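Local coordinates for protein putative carboxymuconolactone decarboxylase (PDB 2QEU) that is of uncertain function but belongs to the carboxymuconolactone decarboxylase family of the AhpD-like clan and may have a peroxiredoxin-related activity, at residues Y67-L72 with V86-A91; A92-L97 with V130-E135; S23-L28 with R48-M53. All blocks are in the same frame, centred on the assembly; numbering follows the deposited sequence. Where two conformers were deposited one is given.

In the fold
Contacts 1 and 3 are buried and polar, whereas contact 2 lies nearer the surface and is largely apolar. Helix 82-94 links the first two: its middle pairs with helix 65-79 in contact 1, and its C-terminal end rests on helix 122-137 in contact 2. Contact 3 joins the end of helix 10-25 to helix 40-53 by a salt bridge and meets contact 1 directly, because Asp24 hydrogen-bonds His69 and Arg50 packs on His88. Contacts 1 and 3 thus form one polar cluster beside a bound citrate. Contact 2 stands about 18 Å from contact 3, centre to centre, and relies on selenomethionine, phenylalanine and an amide oxygen.

Contact 1: residues Y67-L72 with V86-A91; sequences YKHLIL and VNHTRA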
ATOM      1  N   TYR B  67      22.094   4.901  11.418  1.00  9.33           N
ATOM      2  CA  TYR B  67      20.714   5.417  11.365  1.00  7.87           C
ATOM      3  C   TYR B  67      20.110   5.415   9.952  1.00  8.32           C
ATOM      4  O   TYR B  67      18.899   5.205   9.787  1.00  9.10           O
ATOM      5  CB  TYR B  67      20.622   6.793  12.037  1.00  7.13           C
ATOM      6  CG  TYR B  67      20.989   6.714  13.504  1.00  9.60           C
ATOM      7  CD1 TYR B  67      20.488   5.705  14.334  1.00 11.29           C
ATOM      8  CD2 TYR B  67      21.880   7.613  14.062  1.00 12.15           C
ATOM      9  CE1 TYR B  67      20.881   5.595  15.680  1.00 11.09           C
ATOM     10  CE2 TYR B  67      22.259   7.534  15.386  1.00 14.95           C
ATOM     11  CZ  TYR B  67      21.774   6.541  16.203  1.00 11.96           C
ATOM     12  OH  TYR B  67      22.200   6.487  17.517  1.00 16.55           O
ATOM     13  N   LYS B  68      20.971   5.604   8.935  1.00  7.34           N
ATOM     14  CA  LYS B  68      20.560   5.423   7.562  1.00  9.02           C
ATOM     15  C   LYS B  68      20.013   4.011   7.357  1.00  8.53           C
ATOM     16  O   LYS B  68      18.926   3.814   6.829  1.00  8.67           O
ATOM     17  CB  LYS B  68      21.699   5.671   6.594  1.00  9.68           C
ATOM     18  CG  LYS B  68      22.171   7.119   6.554  1.00  5.89           C
ATOM     19  CD  LYS B  68      23.069   7.395   5.316  1.00  8.83           C
ATOM     20  CE  LYS B  68      23.373   8.861   5.231  1.00 12.71           C
ATOM     21  NZ  LYS B  68      24.287   9.152   4.123  1.00  8.80           N
ATOM     22  N   HIS B  69      20.793   3.024   7.784  1.00  8.06           N
ATOM     23  CA  HIS B  69      20.313   1.644   7.680  1.00  7.29           C
ATOM     24  C   HIS B  69      19.146   1.301   8.588  1.00  9.04           C
ATOM     25  O   HIS B  69      18.287   0.516   8.178  1.00  8.92           O
ATOM     26  CB  HIS B  69      21.452   0.670   7.853  1.00  8.79           C
ATOM     27  CG  HIS B  69      22.332   0.569   6.658  1.00 12.02           C
ATOM     28  ND1 HIS B  69      21.969  -0.102   5.511  1.00  9.42           N
ATOM     29  CD2 HIS B  69      23.563   1.074   6.431  1.00  8.95           C
ATOM     30  CE1 HIS B  69      22.950  -0.014   4.628  1.00  9.90           C
ATOM     31  NE2 HIS B  69      23.941   0.686   5.164  1.00 13.55           N
ATOM     32  N   LEU B  70      19.050   1.917   9.763  1.00  8.48           N
ATOM     33  CA  LEU B  70      17.850   1.757  10.574  1.00  6.75           C
ATOM     34  C   LEU B  70      16.602   2.255   9.823  1.00  4.78           C
ATOM     35  O   LEU B  70      15.576   1.594   9.854  1.00  8.40           O
ATOM     36  CB  LEU B  70      17.996   2.462  11.913  1.00  8.21           C
ATOM     37  CG  LEU B  70      16.778   2.345  12.838  1.00  5.92           C
ATOM     38  CD1 LEU B  70      16.431   0.915  13.141  1.00  5.39           C
ATOM     39  CD2 LEU B  70      17.084   3.150  14.105  1.00  7.77           C
ATOM     40  N   ILE B  71      16.686   3.412   9.157  1.00  6.98           N
ATOM     41  CA  ILE B  71      15.545   3.885   8.348  1.00  8.03           C
ATOM     42  C   ILE B  71      15.162   2.821   7.294  1.00  7.55           C
ATOM     43  O   ILE B  71      13.996   2.493   7.149  1.00  7.63           O
ATOM     44  CB  ILE B  71      15.821   5.279   7.714  1.00  7.04           C
ATOM     45  CG1 ILE B  71      15.860   6.354   8.838  1.00  8.07           C
ATOM     46  CG2 ILE B  71      14.810   5.632   6.603  1.00  7.50           C
ATOM     47  CD1 ILE B  71      16.571   7.702   8.468  1.00  9.27           C
ATOM     48  N   LEU B  72      16.175   2.245   6.642  1.00  8.55           N
ATOM     49  CA  LEU B  72      15.935   1.199   5.632  1.00  7.63           C
ATOM     50  C   LEU B  72      15.337  -0.052   6.238  1.00  9.43           C
ATOM     51  O   LEU B  72      14.458  -0.684   5.638  1.00  7.25           O
ATOM     52  CB  LEU B  72      17.174   0.977   4.792  1.00 10.57           C
ATOM     53  CG  LEU B  72      17.464   2.143   3.867  1.00  9.82           C
ATOM     54  CD1 LEU B  72      18.949   2.046   3.392  1.00  8.28           C
ATOM     55  CD2 LEU B  72      16.499   2.222   2.738  1.00  9.46           C
ATOM     56  N   VAL B  86      16.856  -8.050   6.934  1.00  8.57           N
ATOM     57  CA  VAL B  86      17.985  -8.651   7.609  1.00  9.17           C
ATOM     58  C   VAL B  86      19.274  -8.028   7.054  1.00  9.50           C
ATOM     59  O   VAL B  86      20.144  -7.678   7.825  1.00  9.07           O
ATOM     60  CB  VAL B  86      17.967 -10.177   7.435  1.00  9.13           C
ATOM     61  CG1 VAL B  86      19.320 -10.811   7.813  1.00 11.42           C
ATOM     62  CG2 VAL B  86      16.806 -10.752   8.214  1.00 10.63           C
ATOM     63  N   ASN B  87      19.394  -7.854   5.728  1.00  8.68           N
ATOM     64  CA  ASN B  87      20.589  -7.203   5.179  1.00  9.61           C
ATOM     65  C   ASN B  87      20.877  -5.806   5.769  1.00  7.08           C
ATOM     66  O   ASN B  87      22.026  -5.481   6.072  1.00 10.97           O
ATOM     67  CB  ASN B  87      20.566  -7.157   3.634  1.00 10.18           C
ATOM     68  CG  ASN B  87      20.724  -8.552   3.006  1.00 14.89           C
ATOM     69  OD1 ASN B  87      21.293  -9.455   3.630  1.00 19.70           O
ATOM     70  ND2 ASN B  87      20.255  -8.713   1.774  1.00 15.91           N
ATOM     71  N   HIS B  88      19.833  -4.982   5.899  1.00  8.23           N
ATOM     72  CA  HIS B  88      19.991  -3.655   6.492  1.00  8.24           C
ATOM     73  C   HIS B  88      20.203  -3.686   8.020  1.00  8.38           C
ATOM     74  O   HIS B  88      20.892  -2.805   8.591  1.00 11.19           O
ATOM     75  CB  HIS B  88      18.848  -2.728   6.062  1.00  8.77           C
ATOM     76  CG  HIS B  88      18.936  -2.314   4.630  1.00  8.52           C
ATOM     77  ND1 HIS B  88      19.886  -1.431   4.176  1.00  6.81           N
ATOM     78  CD2 HIS B  88      18.213  -2.684   3.543  1.00 10.50           C
ATOM     79  CE1 HIS B  88      19.757  -1.284   2.871  1.00 13.37           C
ATOM     80  NE2 HIS B  88      18.761  -2.042   2.459  1.00 10.91           N
ATOM     81  N   THR B  89      19.627  -4.674   8.706  1.00  7.04           N
ATOM     82  CA  THR B  89      19.901  -4.851  10.139  1.00  6.92           C
ATOM     83  C   THR B  89      21.396  -5.162  10.342  1.00  7.27           C
ATOM     84  O   THR B  89      22.069  -4.552  11.173  1.00  9.47           O
ATOM     85  CB  THR B  89      19.032  -5.934  10.789  1.00  8.03           C
ATOM     86  OG1 THR B  89      17.679  -5.511  10.706  1.00  7.89           O
ATOM     87  CG2 THR B  89      19.412  -6.162  12.288  1.00 10.24           C
ATOM     88  N   ARG B  90      21.882  -6.148   9.592  0.50  8.83           N
ATOM     89  CA  ARG B  90      23.299  -6.499   9.580  0.50  8.66           C
ATOM     90  C   ARG B  90      24.168  -5.255   9.317  0.50  8.37           C
ATOM     91  O   ARG B  90      25.084  -4.956  10.078  0.50  8.71           O
ATOM     92  CB  ARG B  90      23.563  -7.607   8.540  0.50  7.78           C
ATOM     93  CG  ARG B  90      24.954  -8.211   8.593  0.50 12.49           C
ATOM     94  CD  ARG B  90      25.186  -9.217   7.450  0.50  9.37           C
ATOM     95  NE  ARG B  90      24.263 -10.357   7.475  0.50 10.22           N
ATOM     96  CZ  ARG B  90      23.299 -10.597   6.582  0.50  9.58           C
ATOM     97  NH1 ARG B  90      23.111  -9.806   5.536  0.50 12.41           N
ATOM     98  NH2 ARG B  90      22.523 -11.676   6.702  0.50 14.04           N
ATOM     99  N   ALA B  91      23.852  -4.518   8.253  1.00 11.72           N
ATOM    100  CA  ALA B  91      24.578  -3.297   7.890  1.00 10.50           C
ATOM    101  C   ALA B  91      24.548  -2.266   9.044  1.00  9.89           C
ATOM    102  O   ALA B  91      25.588  -1.725   9.442  1.00  7.94           O
ATOM    103  CB  ALA B  91      23.994  -2.702   6.587  1.00  8.59           C
TER
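The antiparallel hairpin of helices 65-79 and 82-94, part of the all-helical AhpD-like fold, brings His69 and His88 together across its buried interior. The axes of the two short segments come within 8.3 Å and run at 162° to each other. Between them His69 ND1 and His88 ND1 share a hydrogen bond of 2.8 Å, with an angle of 149° at the hydrogen. The imidazoles meet rim to rim, neither lying over the other, and their planes are turned by 33°. In both histidines CG stands beside the backbone N and anti to the carbonyl carbon, which carries each ring toward the other helix, and a similar ring rotation in both turns the ND1 corners together while each NE2 is left to serve another partner. Each ring also receives an aliphatic group from the facing helix on one of its faces. Ala91 CB sits almost centrally over the His69 ring, 3.4 Å from its centroid, in a CH-pi contact. Leu72 does the same for the other imidazole, its CB lying 3.7 Å from the centroid of the His88 ring. The branch atom Leu72 CD1 adds a touch at 3.5 Å to His88 CE1. These carbons restrict how far the rings can tip. Met25, from helix 10-25, packs on both histidines and on Ala91.

Beyond the pair, His69 NE2 bonds Asp24 OD1 and His88 NE2 bonds a citrate, probably from the crystallisation liquor, so all four ring nitrogens have partners. Peroxidase members of the AhpD-like group rely on a cysteine pair, and this chain contains no cysteine. What the chemistry implies is a continuous hydrogen-bonded line from Asp24 through both imidazoles to a pocket occupied by citrate, which may mark a ligand site.

Contact 2: residues A92-L97 with V130-E135; sequences AMNAGL and VEFEKE
The last turn of helix 82-94, which sets Met93 and Asn94 against Phe132, is closed by a Schellman motif: Leu97 N bonds Ala92 O at 2.9 Å and, inside it, Gly96 N bonds Met93 O at 3.0 Å. Met93, a selenomethionine, and Phe132 lie side by side with their chains running in opposite senses. The selenium lies at the edge of the aromatic ring, 5.3 Å from Met93 SE to the ring centroid, a Met-aromatic contact. A bend at chi3 (64°) then turns the methyl onto the other helix, where Met93 CE comes within 3.4 Å of Glu133 N and 3.8 Å of Glu133 CB. Asn94 approaches the far end of the ring: its OD1 lies near the ring plane, 3.6 Å from Phe132 CZ, and the amide stands 73° from that plane. An oxygen placed there probably gains from the slightly positive ring hydrogens. No hydrogen bond crosses between the two segments.

Phe132 also meets the ring of Phe128 one turn earlier on helix 122-137 and packs on Arg90, while Val99 of helix 99-113 touches both Met93 and Glu133, so that helix 99-113 borders the pair.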
ATOM      1  N   ALA B  92      23.355  -2.021   9.597  1.00  9.37           N
ATOM      2  CA  ALA B  92      23.217  -1.034  10.662  1.00 10.42           C
ATOM      3  C   ALA B  92      24.111  -1.408  11.847  1.00  8.19           C
ATOM      4  O   ALA B  92      24.741  -0.541  12.473  1.00  7.65           O
ATOM      5  CB  ALA B  92      21.709  -0.863  11.111  1.00  7.75           C
HETATM    6  N   MSE B  93      24.096  -2.697  12.203  1.00  8.89           N
HETATM    7  CA  MSE B  93      24.786  -3.174  13.402  1.00 11.64           C
HETATM    8  C   MSE B  93      26.288  -3.215  13.161  1.00 11.14           C
HETATM    9  O   MSE B  93      27.083  -2.889  14.049  1.00  7.95           O
HETATM   10  CB  MSE B  93      24.246  -4.534  13.826  1.00 10.80           C
HETATM   11  CG  MSE B  93      22.867  -4.410  14.453  1.00 11.85           C
HETATM   12 SE   MSE B  93      22.052  -6.061  14.955  0.75 10.49          SE
HETATM   13  CE  MSE B  93      23.362  -6.650  16.354  1.00  9.37           C
ATOM     14  N   ASN B  94      26.670  -3.554  11.932  1.00  9.48           N
ATOM     15  CA  ASN B  94      28.065  -3.406  11.529  1.00  9.27           C
ATOM     16  C   ASN B  94      28.545  -1.971  11.684  1.00  8.75           C
ATOM     17  O   ASN B  94      29.741  -1.756  12.000  1.00 10.09           O
ATOM     18  CB  ASN B  94      28.302  -3.935  10.099  1.00 10.12           C
ATOM     19  CG  ASN B  94      28.452  -5.446  10.039  1.00 11.78           C
ATOM     20  OD1 ASN B  94      28.898  -6.073  11.004  1.00 16.46           O
ATOM     21  ND2 ASN B  94      28.133  -6.033   8.891  1.00  6.38           N
ATOM     22  N   ALA B  95      27.668  -0.999  11.452  1.00 10.84           N
ATOM     23  CA  ALA B  95      27.990   0.415  11.586  1.00  9.49           C
ATOM     24  C   ALA B  95      27.761   0.963  13.011  1.00  9.08           C
ATOM     25  O   ALA B  95      27.883   2.170  13.265  1.00 11.93           O
ATOM     26  CB  ALA B  95      27.212   1.247  10.508  1.00 11.08           C
ATOM     27  N   GLY B  96      27.407   0.095  13.952  1.00 11.27           N
ATOM     28  CA  GLY B  96      27.348   0.472  15.359  1.00  9.86           C
ATOM     29  C   GLY B  96      25.985   0.534  15.999  1.00  9.45           C
ATOM     30  O   GLY B  96      25.868   0.863  17.163  1.00 10.07           O
ATOM     31  N   LEU B  97      24.922   0.222  15.255  1.00  8.05           N
ATOM     32  CA  LEU B  97      23.607   0.295  15.873  1.00  8.18           C
ATOM     33  C   LEU B  97      23.459  -0.791  16.927  1.00  9.64           C
ATOM     34  O   LEU B  97      23.858  -1.914  16.695  1.00 10.04           O
ATOM     35  CB  LEU B  97      22.527   0.089  14.825  1.00  6.15           C
ATOM     36  CG  LEU B  97      21.094   0.481  15.278  1.00  8.65           C
ATOM     37  CD1 LEU B  97      20.876   1.977  15.170  1.00 12.26           C
ATOM     38  CD2 LEU B  97      20.025  -0.350  14.515  1.00  8.12           C
ATOM     39  N   VAL B 130      19.286 -10.302  17.673  1.00 10.48           N
ATOM     40  CA  VAL B 130      19.667 -10.941  18.948  1.00  8.92           C
ATOM     41  C   VAL B 130      20.811 -11.946  18.757  1.00  9.40           C
ATOM     42  O   VAL B 130      21.702 -11.983  19.555  1.00  8.40           O
ATOM     43  CB  VAL B 130      18.420 -11.564  19.648  1.00 10.45           C
ATOM     44  CG1 VAL B 130      18.824 -12.547  20.814  1.00 15.55           C
ATOM     45  CG2 VAL B 130      17.457 -10.399  20.116  1.00 11.47           C
ATOM     46  N   GLU B 131      20.788 -12.685  17.665  1.00  8.15           N
ATOM     47  CA  GLU B 131      21.851 -13.611  17.335  1.00  7.42           C
ATOM     48  C   GLU B 131      23.063 -12.877  16.768  1.00  9.28           C
ATOM     49  O   GLU B 131      24.223 -13.167  17.129  1.00  7.50           O
ATOM     50  CB  GLU B 131      21.363 -14.710  16.392  1.00 10.91           C
ATOM     51  CG  GLU B 131      20.162 -15.530  16.922  1.00 15.84           C
ATOM     52  CD  GLU B 131      20.301 -16.001  18.363  1.00 29.61           C
ATOM     53  OE1 GLU B 131      21.368 -16.586  18.701  1.00 22.17           O
ATOM     54  OE2 GLU B 131      19.344 -15.792  19.161  1.00 30.64           O
ATOM     55  N   PHE B 132      22.830 -11.894  15.912  1.00  8.57           N
ATOM     56  CA  PHE B 132      23.940 -11.168  15.305  1.00  5.65           C
ATOM     57  C   PHE B 132      24.771 -10.336  16.298  1.00  5.80           C
ATOM     58  O   PHE B 132      25.973 -10.175  16.123  1.00  6.72           O
ATOM     59  CB  PHE B 132      23.451 -10.277  14.146  1.00  6.56           C
ATOM     60  CG  PHE B 132      24.585  -9.736  13.296  1.00  7.36           C
ATOM     61  CD1 PHE B 132      25.457 -10.593  12.647  1.00  8.79           C
ATOM     62  CD2 PHE B 132      24.782  -8.369  13.175  1.00  8.21           C
ATOM     63  CE1 PHE B 132      26.455 -10.088  11.863  1.00  6.70           C
ATOM     64  CE2 PHE B 132      25.789  -7.855  12.407  1.00 10.36           C
ATOM     65  CZ  PHE B 132      26.655  -8.719  11.773  1.00 12.08           C
ATOM     66  N   GLU B 133      24.127  -9.861  17.346  1.00  6.50           N
ATOM     67  CA  GLU B 133      24.794  -9.128  18.399  1.00  8.04           C
ATOM     68  C   GLU B 133      25.867 -10.030  19.001  1.00  6.70           C
ATOM     69  O   GLU B 133      26.989  -9.594  19.273  1.00  5.48           O
ATOM     70  CB  GLU B 133      23.775  -8.780  19.481  1.00  6.61           C
ATOM     71  CG  GLU B 133      24.389  -8.001  20.640  1.00  7.30           C
ATOM     72  CD  GLU B 133      23.350  -7.490  21.642  1.00 14.97           C
ATOM     73  OE1 GLU B 133      22.471  -8.281  22.029  1.00 20.31           O
ATOM     74  OE2 GLU B 133      23.453  -6.309  22.036  1.00 22.09           O
ATOM     75  N   LYS B 134      25.541 -11.300  19.231  1.00  7.25           N
ATOM     76  CA  LYS B 134      26.527 -12.234  19.793  1.00  8.69           C
ATOM     77  C   LYS B 134      27.604 -12.593  18.788  1.00  8.05           C
ATOM     78  O   LYS B 134      28.781 -12.722  19.164  1.00  5.67           O
ATOM     79  CB  LYS B 134      25.860 -13.494  20.301  1.00 11.44           C
ATOM     80  CG  LYS B 134      24.949 -13.227  21.485  1.00 17.38           C
ATOM     81  CD  LYS B 134      24.231 -14.469  21.947  1.00 26.25           C
ATOM     82  CE  LYS B 134      23.234 -14.953  20.925  1.00 32.76           C
ATOM     83  NZ  LYS B 134      22.126 -15.736  21.553  1.00 39.78           N
ATOM     84  N   GLU B 135      27.211 -12.702  17.501  1.00  3.77           N
ATOM     85  CA  GLU B 135      28.198 -12.970  16.465  1.00  5.37           C
ATOM     86  C   GLU B 135      29.191 -11.829  16.382  1.00  3.92           C
ATOM     87  O   GLU B 135      30.398 -12.034  16.398  1.00  3.83           O
ATOM     88  CB  GLU B 135      27.510 -13.180  15.116  1.00  4.07           C
ATOM     89  CG  GLU B 135      28.429 -13.658  14.062  1.00  6.83           C
ATOM     90  CD  GLU B 135      27.811 -13.620  12.656  1.00 10.30           C
ATOM     91  OE1 GLU B 135      26.678 -14.071  12.479  1.00  9.36           O
ATOM     92  OE2 GLU B 135      28.499 -13.115  11.737  1.00  8.07           O
TER

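Contact 3: residues S23-L28 with R48-M53; sequences SDMGGL and RMRTTM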
ATOM      1  N   SER B  23      31.400  -2.928   1.356  1.00 16.48           N
ATOM      2  CA  SER B  23      31.545  -2.027   2.487  1.00 18.24           C
ATOM      3  C   SER B  23      30.223  -1.817   3.197  1.00 18.95           C
ATOM      4  O   SER B  23      30.105  -1.994   4.418  1.00 19.21           O
ATOM      5  CB  SER B  23      32.063  -0.683   1.983  1.00 19.45           C
ATOM      6  OG  SER B  23      32.208   0.236   3.043  1.00 30.60           O
ATOM      7  N   ASP B  24      29.218  -1.493   2.404  1.00 16.42           N
ATOM      8  CA  ASP B  24      27.932  -1.123   2.962  1.00 17.83           C
ATOM      9  C   ASP B  24      27.135  -2.312   3.447  1.00 18.11           C
ATOM     10  O   ASP B  24      26.539  -2.257   4.555  1.00 16.28           O
ATOM     11  CB  ASP B  24      27.105  -0.374   1.937  1.00 15.89           C
ATOM     12  CG  ASP B  24      25.888   0.252   2.565  1.00 16.78           C
ATOM     13  OD1 ASP B  24      26.082   1.097   3.496  1.00 11.64           O
ATOM     14  OD2 ASP B  24      24.788  -0.138   2.129  1.00 16.01           O
HETATM   15  N   MSE B  25      27.129  -3.367   2.620  1.00 16.06           N
HETATM   16  CA  MSE B  25      26.248  -4.532   2.796  1.00 17.10           C
HETATM   17  C   MSE B  25      26.911  -5.885   3.013  1.00 17.90           C
HETATM   18  O   MSE B  25      26.211  -6.879   3.257  1.00 22.11           O
HETATM   19  CB  MSE B  25      25.274  -4.640   1.591  1.00 17.30           C
HETATM   20  CG  MSE B  25      24.424  -3.400   1.385  1.00 18.81           C
HETATM   21 SE   MSE B  25      22.934  -3.338   2.681  0.75 18.57          SE
HETATM   22  CE  MSE B  25      21.655  -4.468   1.731  1.00 15.21           C
ATOM     23  N   GLY B  26      28.245  -5.951   2.934  1.00 17.96           N
ATOM     24  CA  GLY B  26      28.916  -7.236   3.011  1.00 18.66           C
ATOM     25  C   GLY B  26      28.728  -8.103   1.781  1.00 19.88           C
ATOM     26  O   GLY B  26      28.960  -9.309   1.848  1.00 25.49           O
ATOM     27  N   GLY B  27      28.360  -7.497   0.651  1.00 18.09           N
ATOM     28  CA  GLY B  27      28.091  -8.225  -0.596  1.00 16.68           C
ATOM     29  C   GLY B  27      26.849  -7.703  -1.353  1.00 18.05           C
ATOM     30  O   GLY B  27      26.134  -6.799  -0.880  1.00 18.13           O
ATOM     31  N   LEU B  28      26.631  -8.256  -2.551  1.00 16.24           N
ATOM     32  CA  LEU B  28      25.536  -7.837  -3.435  1.00 18.54           C
ATOM     33  C   LEU B  28      24.310  -8.749  -3.267  1.00 17.08           C
ATOM     34  O   LEU B  28      24.359  -9.937  -3.555  1.00 14.92           O
ATOM     35  CB  LEU B  28      26.011  -7.840  -4.897  1.00 18.69           C
ATOM     36  CG  LEU B  28      25.110  -7.180  -5.939  1.00 13.74           C
ATOM     37  CD1 LEU B  28      24.941  -5.710  -5.593  1.00 15.29           C
ATOM     38  CD2 LEU B  28      25.638  -7.358  -7.351  1.00 19.51           C
ATOM     39  N   ARG B  48      24.878   4.078  -8.398  1.00 10.60           N
ATOM     40  CA  ARG B  48      25.403   5.413  -8.188  1.00 12.34           C
ATOM     41  C   ARG B  48      24.515   6.177  -7.206  1.00 10.78           C
ATOM     42  O   ARG B  48      25.051   6.898  -6.350  1.00 10.98           O
ATOM     43  CB  ARG B  48      25.449   6.220  -9.474  1.00  8.85           C
ATOM     44  CG  ARG B  48      26.492   5.835 -10.490  1.00 16.00           C
ATOM     45  CD  ARG B  48      26.133   6.487 -11.798  1.00 25.58           C
ATOM     46  NE  ARG B  48      27.047   6.031 -12.813  1.00 27.70           N
ATOM     47  CZ  ARG B  48      28.167   6.669 -13.137  1.00 36.01           C
ATOM     48  NH1 ARG B  48      28.500   7.831 -12.554  1.00 28.23           N
ATOM     49  NH2 ARG B  48      28.945   6.148 -14.071  1.00 40.15           N
HETATM   50  N   MSE B  49      23.192   6.044  -7.360  1.00 11.90           N
HETATM   51  CA  MSE B  49      22.242   6.707  -6.486  1.00 11.41           C
HETATM   52  C   MSE B  49      22.420   6.193  -5.070  1.00  9.26           C
HETATM   53  O   MSE B  49      22.505   6.969  -4.110  1.00  9.88           O
HETATM   54  CB  MSE B  49      20.801   6.480  -6.957  1.00 13.55           C
HETATM   55  CG  MSE B  49      19.776   7.388  -6.276  1.00 10.90           C
HETATM   56 SE   MSE B  49      17.997   7.107  -6.994  0.75 14.82          SE
HETATM   57  CE  MSE B  49      17.751   5.360  -6.248  1.00 11.22           C
ATOM     58  N   ARG B  50      22.510   4.874  -4.941  1.00 10.40           N
ATOM     59  CA  ARG B  50      22.666   4.217  -3.630  1.00 12.85           C
ATOM     60  C   ARG B  50      23.937   4.666  -2.922  1.00 13.66           C
ATOM     61  O   ARG B  50      23.964   4.868  -1.716  1.00 14.53           O
ATOM     62  CB  ARG B  50      22.770   2.705  -3.845  1.00 15.25           C
ATOM     63  CG  ARG B  50      22.409   1.906  -2.657  1.00 15.33           C
ATOM     64  CD  ARG B  50      22.634   0.453  -2.924  1.00 19.49           C
ATOM     65  NE  ARG B  50      22.038  -0.311  -1.845  1.00 19.93           N
ATOM     66  CZ  ARG B  50      22.650  -0.586  -0.700  1.00 14.19           C
ATOM     67  NH1 ARG B  50      23.915  -0.228  -0.482  1.00 15.56           N
ATOM     68  NH2 ARG B  50      21.989  -1.243   0.230  1.00 17.10           N
ATOM     69  N   THR B  51      24.995   4.795  -3.708  1.00 13.55           N
ATOM     70  CA  THR B  51      26.303   5.166  -3.195  1.00 12.02           C
ATOM     71  C   THR B  51      26.294   6.542  -2.559  1.00 13.93           C
ATOM     72  O   THR B  51      26.865   6.712  -1.467  1.00 13.32           O
ATOM     73  CB  THR B  51      27.368   5.065  -4.304  1.00 11.65           C
ATOM     74  OG1 THR B  51      27.359   3.718  -4.790  1.00 15.06           O
ATOM     75  CG2 THR B  51      28.716   5.435  -3.780  1.00 10.31           C
ATOM     76  N   THR B  52      25.640   7.506  -3.212  1.00  9.84           N
ATOM     77  CA  THR B  52      25.496   8.848  -2.627  1.00 11.40           C
ATOM     78  C   THR B  52      24.567   8.790  -1.394  1.00 11.17           C
ATOM     79  O   THR B  52      24.894   9.313  -0.301  1.00 11.99           O
ATOM     80  CB  THR B  52      25.043   9.908  -3.658  1.00 15.44           C
ATOM     81  OG1 THR B  52      24.913  11.179  -3.006  1.00 17.04           O
ATOM     82  CG2 THR B  52      23.746   9.566  -4.276  1.00 13.88           C
HETATM   83  N   MSE B  53      23.453   8.079  -1.531  1.00  8.98           N
HETATM   84  CA  MSE B  53      22.477   8.069  -0.433  1.00  8.71           C
HETATM   85  C   MSE B  53      23.025   7.448   0.848  1.00 10.24           C
HETATM   86  O   MSE B  53      22.712   7.917   1.931  1.00  8.67           O
HETATM   87  CB  MSE B  53      21.236   7.329  -0.845  1.00  8.52           C
HETATM   88  CG  MSE B  53      20.357   8.115  -1.790  1.00  7.18           C
HETATM   89 SE   MSE B  53      18.877   6.943  -2.294  0.75 13.62          SE
HETATM   90  CE  MSE B  53      17.817   8.175  -3.286  1.00 11.02           C
TER
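Asp24 and Arg50 approach each other head-on from the two helices, and the carboxylate and guanidinium planes stand 68° apart, so the two flat groups do not lie edge against edge as in a two-pronged pair. One bond carries the salt bridge: Arg50 NH1 donates to Asp24 OD2 at 2.8 Å, with an N-H...O angle of 154°. The nitrogen approaches OD2 from above the carboxylate plane, 38° out of it, while the oxygen stays nearer the guanidinium plane. Arg50 delivers its head group on a chain extended from CG to NE, spanning the gap between segments whose nearest CA atoms, those of Asp24 and Thr51, are 9.0 Å apart.

Met25, a selenomethionine, runs nearly perpendicular to the arginine chain. Bends at chi2 and chi3 bring Met25 SE to the guanidinium edge, 3.4 Å from Arg50 NH2 and near its plane, while Met25 CG lies to one side of that plane, 3.5 Å from the same nitrogen. The second oxygen, Asp24 OD1, bonds His69 NE2, and Arg50 NH2 bonds a citrate probably taken from the crystallisation liquor. The buried carboxylate thus joins arginine to histidine.

The contact lies where helix 10-25 ends, just before Gly26 takes a positive phi. Arg50 packs back on His20 and Tyr21 of that helix and on His88 of helix 82-94, Met25 fills in against Asn87 and Ala91, and Asp24 rests on Leu65 at the start of helix 65-79, bringing four helices together.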